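Local coordinates for Serine/threonine-protein kinase Tel1 (Chaetomium thermophilum, PDB 6SKY) that probably acts as a DNA-damage-sensing checkpoint kinase, transferring phosphate from ATP to serine or threonine followed by glutamine in its protein substrates, at residues K1885-R1899 with R2722-F2736. Numbering follows the deposited sequence.
Sequences KVALLFAELAAESTR and RYFFMEYFPDPDEWF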
loop_
_atom_site.group_PDB
_atom_site.type_symbol
_atom_site.label_atom_id
_atom_site.label_comp_id
_atom_site.label_asym_id
_atom_site.label_seq_id
_atom_site.Cartn_x
_atom_site.Cartn_y
_atom_site.Cartn_z
ATOM N N LYS A 1885 -22.420 24.557 -15.477
ATOM C CA LYS A 1885 -23.373 24.524 -14.377
ATOM C C LYS A 1885 -24.791 24.745 -14.876
ATOM O O LYS A 1885 -25.733 24.104 -14.397
ATOM C CB LYS A 1885 -22.994 25.563 -13.334
ATOM C CG LYS A 1885 -21.708 25.254 -12.629
ATOM C CD LYS A 1885 -21.188 26.466 -11.925
ATOM C CE LYS A 1885 -20.112 26.098 -10.947
ATOM N NZ LYS A 1885 -19.115 25.209 -11.564
ATOM N N VAL A 1886 -24.961 25.636 -15.850
ATOM C CA VAL A 1886 -26.253 25.797 -16.506
ATOM C C VAL A 1886 -26.662 24.503 -17.191
ATOM O O VAL A 1886 -27.826 24.096 -17.141
ATOM C CB VAL A 1886 -26.190 26.974 -17.494
ATOM C CG1 VAL A 1886 -27.509 27.191 -18.132
ATOM C CG2 VAL A 1886 -25.749 28.222 -16.789
ATOM N N ALA A 1887 -25.706 23.826 -17.821
ATOM C CA ALA A 1887 -25.997 22.564 -18.486
ATOM C C ALA A 1887 -26.417 21.496 -17.493
ATOM O O ALA A 1887 -27.311 20.697 -17.776
ATOM C CB ALA A 1887 -24.781 22.101 -19.274
ATOM N N LEU A 1888 -25.784 21.462 -16.321
ATOM C CA LEU A 1888 -26.172 20.496 -15.301
ATOM C C LEU A 1888 -27.568 20.780 -14.766
ATOM O O LEU A 1888 -28.357 19.852 -14.556
ATOM C CB LEU A 1888 -25.152 20.502 -14.172
ATOM C CG LEU A 1888 -25.362 19.519 -13.030
ATOM C CD1 LEU A 1888 -25.453 18.118 -13.547
ATOM C CD2 LEU A 1888 -24.229 19.633 -12.078
ATOM N N LEU A 1889 -27.900 22.048 -14.543
ATOM C CA LEU A 1889 -29.256 22.376 -14.120
ATOM C C LEU A 1889 -30.286 21.948 -15.160
ATOM O O LEU A 1889 -31.335 21.389 -14.817
ATOM C CB LEU A 1889 -29.361 23.867 -13.833
ATOM C CG LEU A 1889 -30.735 24.422 -13.480
ATOM C CD1 LEU A 1889 -31.269 23.821 -12.218
ATOM C CD2 LEU A 1889 -30.638 25.898 -13.331
ATOM N N PHE A 1890 -30.006 22.193 -16.440
ATOM C CA PHE A 1890 -30.937 21.770 -17.480
ATOM C C PHE A 1890 -31.041 20.256 -17.556
ATOM O O PHE A 1890 -32.121 19.720 -17.799
ATOM C CB PHE A 1890 -30.513 22.329 -18.828
ATOM C CG PHE A 1890 -30.805 23.777 -19.001
ATOM C CD1 PHE A 1890 -31.887 24.351 -18.394
ATOM C CD2 PHE A 1890 -29.989 24.563 -19.776
ATOM C CE1 PHE A 1890 -32.146 25.681 -18.557
ATOM C CE2 PHE A 1890 -30.250 25.886 -19.943
ATOM C CZ PHE A 1890 -31.326 26.445 -19.334
ATOM N N ALA A 1891 -29.931 19.549 -17.357
ATOM C CA ALA A 1891 -29.970 18.093 -17.385
ATOM C C ALA A 1891 -30.815 17.538 -16.250
ATOM O O ALA A 1891 -31.519 16.539 -16.418
ATOM C CB ALA A 1891 -28.554 17.535 -17.316
ATOM N N GLU A 1892 -30.769 18.180 -15.086
ATOM C CA GLU A 1892 -31.607 17.734 -13.981
ATOM C C GLU A 1892 -33.080 18.017 -14.242
ATOM O O GLU A 1892 -33.939 17.185 -13.929
ATOM C CB GLU A 1892 -31.150 18.387 -12.692
ATOM C CG GLU A 1892 -29.727 18.053 -12.380
ATOM C CD GLU A 1892 -29.544 17.611 -10.966
ATOM O OE1 GLU A 1892 -30.530 17.663 -10.205
ATOM O OE2 GLU A 1892 -28.418 17.211 -10.609
ATOM N N LEU A 1893 -33.398 19.178 -14.810
ATOM C CA LEU A 1893 -34.785 19.438 -15.191
ATOM C C LEU A 1893 -35.277 18.428 -16.225
ATOM O O LEU A 1893 -36.425 17.975 -16.167
ATOM C CB LEU A 1893 -34.929 20.860 -15.715
ATOM C CG LEU A 1893 -34.583 21.959 -14.720
ATOM C CD1 LEU A 1893 -34.739 23.302 -15.357
ATOM C CD2 LEU A 1893 -35.464 21.858 -13.527
ATOM N N ALA A 1894 -34.418 18.044 -17.165
ATOM C CA ALA A 1894 -34.795 17.030 -18.142
ATOM C C ALA A 1894 -35.069 15.689 -17.474
ATOM O O ALA A 1894 -36.073 15.026 -17.768
ATOM C CB ALA A 1894 -33.695 16.885 -19.186
ATOM N N ALA A 1895 -34.170 15.262 -16.587
ATOM C CA ALA A 1895 -34.371 14.004 -15.877
ATOM C C ALA A 1895 -35.675 14.016 -15.096
ATOM O O ALA A 1895 -36.370 12.999 -15.026
ATOM C CB ALA A 1895 -33.194 13.730 -14.946
ATOM N N GLU A 1896 -36.022 15.152 -14.492
ATOM C CA GLU A 1896 -37.321 15.246 -13.832
ATOM C C GLU A 1896 -38.451 15.089 -14.832
ATOM O O GLU A 1896 -39.478 14.473 -14.531
ATOM C CB GLU A 1896 -37.459 16.576 -13.100
ATOM C CG GLU A 1896 -36.505 16.765 -11.946
ATOM C CD GLU A 1896 -36.580 18.163 -11.384
ATOM O OE1 GLU A 1896 -37.658 18.780 -11.485
ATOM O OE2 GLU A 1896 -35.560 18.649 -10.855
ATOM N N SER A 1897 -38.289 15.656 -16.026
ATOM C CA SER A 1897 -39.331 15.528 -17.040
ATOM C C SER A 1897 -39.525 14.080 -17.473
ATOM O O SER A 1897 -40.638 13.691 -17.839
ATOM C CB SER A 1897 -39.004 16.405 -18.249
ATOM O OG SER A 1897 -37.882 15.906 -18.954
ATOM N N THR A 1898 -38.466 13.266 -17.443
ATOM C CA THR A 1898 -38.629 11.857 -17.801
ATOM C C THR A 1898 -39.464 11.119 -16.760
ATOM O O THR A 1898 -40.483 10.503 -17.087
ATOM C CB THR A 1898 -37.274 11.164 -17.969
ATOM O OG1 THR A 1898 -36.664 10.975 -16.688
ATOM C CG2 THR A 1898 -36.354 11.968 -18.872
ATOM N N ARG A 1899 -39.034 11.152 -15.502
ATOM C CA ARG A 1899 -39.787 10.534 -14.415
ATOM C C ARG A 1899 -41.138 11.217 -14.241
ATOM O O ARG A 1899 -42.144 10.778 -14.796
ATOM C CB ARG A 1899 -38.999 10.596 -13.107
ATOM C CG ARG A 1899 -39.768 11.224 -11.952
ATOM C CD ARG A 1899 -38.903 11.422 -10.720
ATOM N NE ARG A 1899 -37.826 12.374 -10.957
ATOM C CZ ARG A 1899 -36.976 12.795 -10.026
ATOM N NH1 ARG A 1899 -37.071 12.353 -8.781
ATOM N NH2 ARG A 1899 -36.027 13.663 -10.344
ATOM N N ARG A 2722 -35.302 18.183 -3.712
ATOM C CA ARG A 2722 -34.551 18.824 -4.778
ATOM C C ARG A 2722 -35.066 20.213 -5.095
ATOM O O ARG A 2722 -34.356 20.994 -5.727
ATOM C CB ARG A 2722 -34.595 17.970 -6.031
ATOM C CG ARG A 2722 -35.913 17.976 -6.710
ATOM C CD ARG A 2722 -35.965 16.899 -7.740
ATOM N NE ARG A 2722 -37.289 16.767 -8.319
ATOM C CZ ARG A 2722 -38.269 16.065 -7.776
ATOM N NH1 ARG A 2722 -39.442 15.995 -8.372
ATOM N NH2 ARG A 2722 -38.079 15.444 -6.630
ATOM N N TYR A 2723 -36.276 20.544 -4.669
ATOM C CA TYR A 2723 -36.801 21.873 -4.898
ATOM C C TYR A 2723 -36.310 22.886 -3.887
ATOM O O TYR A 2723 -36.337 24.077 -4.188
ATOM C CB TYR A 2723 -38.317 21.844 -4.886
ATOM C CG TYR A 2723 -38.884 21.138 -6.077
ATOM C CD1 TYR A 2723 -39.459 19.895 -5.957
ATOM C CD2 TYR A 2723 -38.828 21.711 -7.326
ATOM C CE1 TYR A 2723 -39.971 19.253 -7.037
ATOM C CE2 TYR A 2723 -39.335 21.073 -8.413
ATOM C CZ TYR A 2723 -39.905 19.845 -8.265
ATOM O OH TYR A 2723 -40.417 19.202 -9.361
ATOM N N PHE A 2724 -35.851 22.458 -2.711
ATOM C CA PHE A 2724 -35.344 23.423 -1.746
ATOM C C PHE A 2724 -34.303 24.319 -2.382
ATOM O O PHE A 2724 -34.238 25.516 -2.098
ATOM C CB PHE A 2724 -34.754 22.712 -0.529
ATOM C CG PHE A 2724 -34.155 23.643 0.486
ATOM C CD1 PHE A 2724 -34.936 24.218 1.455
ATOM C CD2 PHE A 2724 -32.813 23.944 0.462
ATOM C CE1 PHE A 2724 -34.399 25.065 2.362
ATOM C CE2 PHE A 2724 -32.275 24.796 1.368
ATOM C CZ PHE A 2724 -33.066 25.354 2.319
ATOM N N PHE A 2725 -33.491 23.760 -3.263
ATOM C CA PHE A 2725 -32.425 24.506 -3.896
ATOM C C PHE A 2725 -32.891 25.246 -5.126
ATOM O O PHE A 2725 -32.314 26.275 -5.469
ATOM C CB PHE A 2725 -31.277 23.564 -4.248
ATOM C CG PHE A 2725 -30.717 22.862 -3.066
ATOM C CD1 PHE A 2725 -29.800 23.485 -2.260
ATOM C CD2 PHE A 2725 -31.145 21.603 -2.727
ATOM C CE1 PHE A 2725 -29.312 22.862 -1.163
ATOM C CE2 PHE A 2725 -30.654 20.982 -1.626
ATOM C CZ PHE A 2725 -29.735 21.612 -0.850
ATOM N N MET A 2726 -33.933 24.766 -5.788
ATOM C CA MET A 2726 -34.417 25.449 -6.973
ATOM C C MET A 2726 -35.277 26.649 -6.643
ATOM O O MET A 2726 -35.540 27.462 -7.529
ATOM C CB MET A 2726 -35.199 24.482 -7.853
ATOM C CG MET A 2726 -34.332 23.585 -8.679
ATOM S SD MET A 2726 -35.262 22.259 -9.439
ATOM C CE MET A 2726 -33.935 21.286 -10.133
ATOM N N GLU A 2727 -35.710 26.794 -5.400
ATOM C CA GLU A 2727 -36.550 27.908 -5.023
ATOM C C GLU A 2727 -35.907 28.823 -4.004
ATOM O O GLU A 2727 -36.519 29.821 -3.622
ATOM C CB GLU A 2727 -37.893 27.407 -4.494
ATOM C CG GLU A 2727 -37.878 26.955 -3.081
ATOM C CD GLU A 2727 -39.187 26.339 -2.674
ATOM O OE1 GLU A 2727 -39.708 25.495 -3.428
ATOM O OE2 GLU A 2727 -39.705 26.707 -1.604
ATOM N N TYR A 2728 -34.699 28.523 -3.552
ATOM C CA TYR A 2728 -33.918 29.478 -2.788
ATOM C C TYR A 2728 -32.697 29.965 -3.536
ATOM O O TYR A 2728 -32.150 31.006 -3.173
ATOM C CB TYR A 2728 -33.476 28.874 -1.451
ATOM C CG TYR A 2728 -34.564 28.836 -0.414
ATOM C CD1 TYR A 2728 -34.830 29.935 0.374
ATOM C CD2 TYR A 2728 -35.329 27.707 -0.229
ATOM C CE1 TYR A 2728 -35.819 29.909 1.311
ATOM C CE2 TYR A 2728 -36.322 27.672 0.704
ATOM C CZ TYR A 2728 -36.562 28.773 1.472
ATOM O OH TYR A 2728 -37.557 28.738 2.414
ATOM N N PHE A 2729 -32.271 29.252 -4.575
ATOM C CA PHE A 2729 -31.114 29.635 -5.379
ATOM C C PHE A 2729 -31.448 29.387 -6.840
ATOM O O PHE A 2729 -31.226 28.292 -7.364
ATOM C CB PHE A 2729 -29.865 28.858 -4.964
ATOM C CG PHE A 2729 -29.734 28.654 -3.484
ATOM C CD1 PHE A 2729 -29.288 29.666 -2.666
ATOM C CD2 PHE A 2729 -30.052 27.444 -2.911
ATOM C CE1 PHE A 2729 -29.176 29.469 -1.314
ATOM C CE2 PHE A 2729 -29.940 27.253 -1.557
ATOM C CZ PHE A 2729 -29.503 28.262 -0.765
ATOM N N PRO A 2730 -31.997 30.385 -7.538
ATOM C CA PRO A 2730 -32.331 30.195 -8.954
ATOM C C PRO A 2730 -31.171 30.403 -9.916
ATOM O O PRO A 2730 -31.296 30.034 -11.089
ATOM C CB PRO A 2730 -33.428 31.239 -9.192
ATOM C CG PRO A 2730 -33.819 31.722 -7.837
ATOM C CD PRO A 2730 -32.610 31.608 -7.008
ATOM N N ASP A 2731 -30.070 30.976 -9.470
ATOM C CA ASP A 2731 -28.874 31.151 -10.285
ATOM C C ASP A 2731 -28.077 29.853 -10.305
ATOM O O ASP A 2731 -27.774 29.312 -9.244
ATOM C CB ASP A 2731 -28.039 32.280 -9.704
ATOM C CG ASP A 2731 -26.949 32.752 -10.628
ATOM O OD1 ASP A 2731 -26.887 32.294 -11.777
ATOM O OD2 ASP A 2731 -26.147 33.600 -10.202
ATOM N N PRO A 2732 -27.728 29.319 -11.479
ATOM C CA PRO A 2732 -27.074 28.002 -11.515
ATOM C C PRO A 2732 -25.726 27.930 -10.822
ATOM O O PRO A 2732 -25.370 26.865 -10.307
ATOM C CB PRO A 2732 -26.950 27.735 -13.014
ATOM C CG PRO A 2732 -28.072 28.451 -13.588
ATOM C CD PRO A 2732 -28.202 29.708 -12.813
ATOM N N ASP A 2733 -24.963 29.014 -10.779
ATOM C CA ASP A 2733 -23.694 28.982 -10.063
ATOM C C ASP A 2733 -23.919 28.825 -8.568
ATOM O O ASP A 2733 -23.357 27.928 -7.921
ATOM C CB ASP A 2733 -22.919 30.260 -10.351
ATOM C CG ASP A 2733 -23.083 30.724 -11.777
ATOM O OD1 ASP A 2733 -23.107 29.866 -12.684
ATOM O OD2 ASP A 2733 -23.195 31.946 -11.996
ATOM N N GLU A 2734 -24.746 29.704 -8.008
ATOM C CA GLU A 2734 -25.123 29.607 -6.609
ATOM C C GLU A 2734 -25.806 28.285 -6.311
ATOM O O GLU A 2734 -25.535 27.664 -5.285
ATOM C CB GLU A 2734 -26.028 30.775 -6.254
ATOM C CG GLU A 2734 -26.081 31.094 -4.795
ATOM C CD GLU A 2734 -27.080 32.176 -4.489
ATOM O OE1 GLU A 2734 -27.931 32.454 -5.361
ATOM O OE2 GLU A 2734 -27.021 32.751 -3.383
ATOM N N TRP A 2735 -26.700 27.842 -7.190
ATOM C CA TRP A 2735 -27.386 26.573 -6.993
ATOM C C TRP A 2735 -26.399 25.426 -6.854
ATOM O O TRP A 2735 -26.499 24.618 -5.925
ATOM C CB TRP A 2735 -28.340 26.334 -8.157
ATOM C CG TRP A 2735 -28.916 24.967 -8.268
ATOM C CD1 TRP A 2735 -29.994 24.481 -7.612
ATOM C CD2 TRP A 2735 -28.471 23.920 -9.132
ATOM N NE1 TRP A 2735 -30.240 23.193 -7.990
ATOM C CE2 TRP A 2735 -29.314 22.824 -8.923
ATOM C CE3 TRP A 2735 -27.431 23.801 -10.051
ATOM C CZ2 TRP A 2735 -29.157 21.634 -9.602
ATOM C CZ3 TRP A 2735 -27.276 22.620 -10.711
ATOM C CH2 TRP A 2735 -28.132 21.552 -10.489
ATOM N N PHE A 2736 -25.430 25.343 -7.762
ATOM C CA PHE A 2736 -24.482 24.238 -7.717
ATOM C C PHE A 2736 -23.626 24.292 -6.462
ATOM O O PHE A 2736 -23.399 23.265 -5.811
ATOM C CB PHE A 2736 -23.613 24.251 -8.966
ATOM C CG PHE A 2736 -22.682 23.096 -9.057
ATOM C CD1 PHE A 2736 -23.158 21.835 -9.296
ATOM C CD2 PHE A 2736 -21.332 23.266 -8.893
ATOM C CE1 PHE A 2736 -22.311 20.779 -9.365
ATOM C CE2 PHE A 2736 -20.489 22.208 -8.966
ATOM C CZ PHE A 2736 -20.977 20.966 -9.202
#
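Glu1896 meets Arg2722 in a long salt bridge, OE2 of Glu1896 lying 3.6 Å from NE of Arg2722. The carboxylate reaches the edge of the guanidinium with the two planes 77° apart, so the attraction is charge-based rather than a flat, paired bond. Arginine suits this place because its other nitrogens work elsewhere, NH2 of Arg2722 bridging Asp2806 and bonding the Pro2719 carbonyl, NH1 bonding Tyr2682 OH. CE1 of Tyr2723 lies over one guanidinium face, toward its rim; on the opposite face lies the flat guanidinium of Arg1899, centres 4.2 Å apart. Glu1896, with Asp2806, probably eases this pairing of like charges. With an alanine here instead of Glu1896, NE of Arg2722 would probably lose its carboxylate and the stacked arginines part of their balancing charge.

CG of Leu1889 stands opposite the backbone N (chi1 175°), which carries CD1 over the six-membered ring of Trp2735 in a CH-pi contact, 4.0 Å from the centroid, while CD2 rests 3.6 Å from CG of Pro2732. Met2726 CE lies 3.8 Å from CD2 of Leu1893. Compact Pro2732 allows a close approach to Val1886. Residues 1885-1898 of the FAT region thus run at 74° to residues 2732-2736, the first turn of a kinase-domain helix, part of the FAT-kinase interface characteristic of PIKK enzymes.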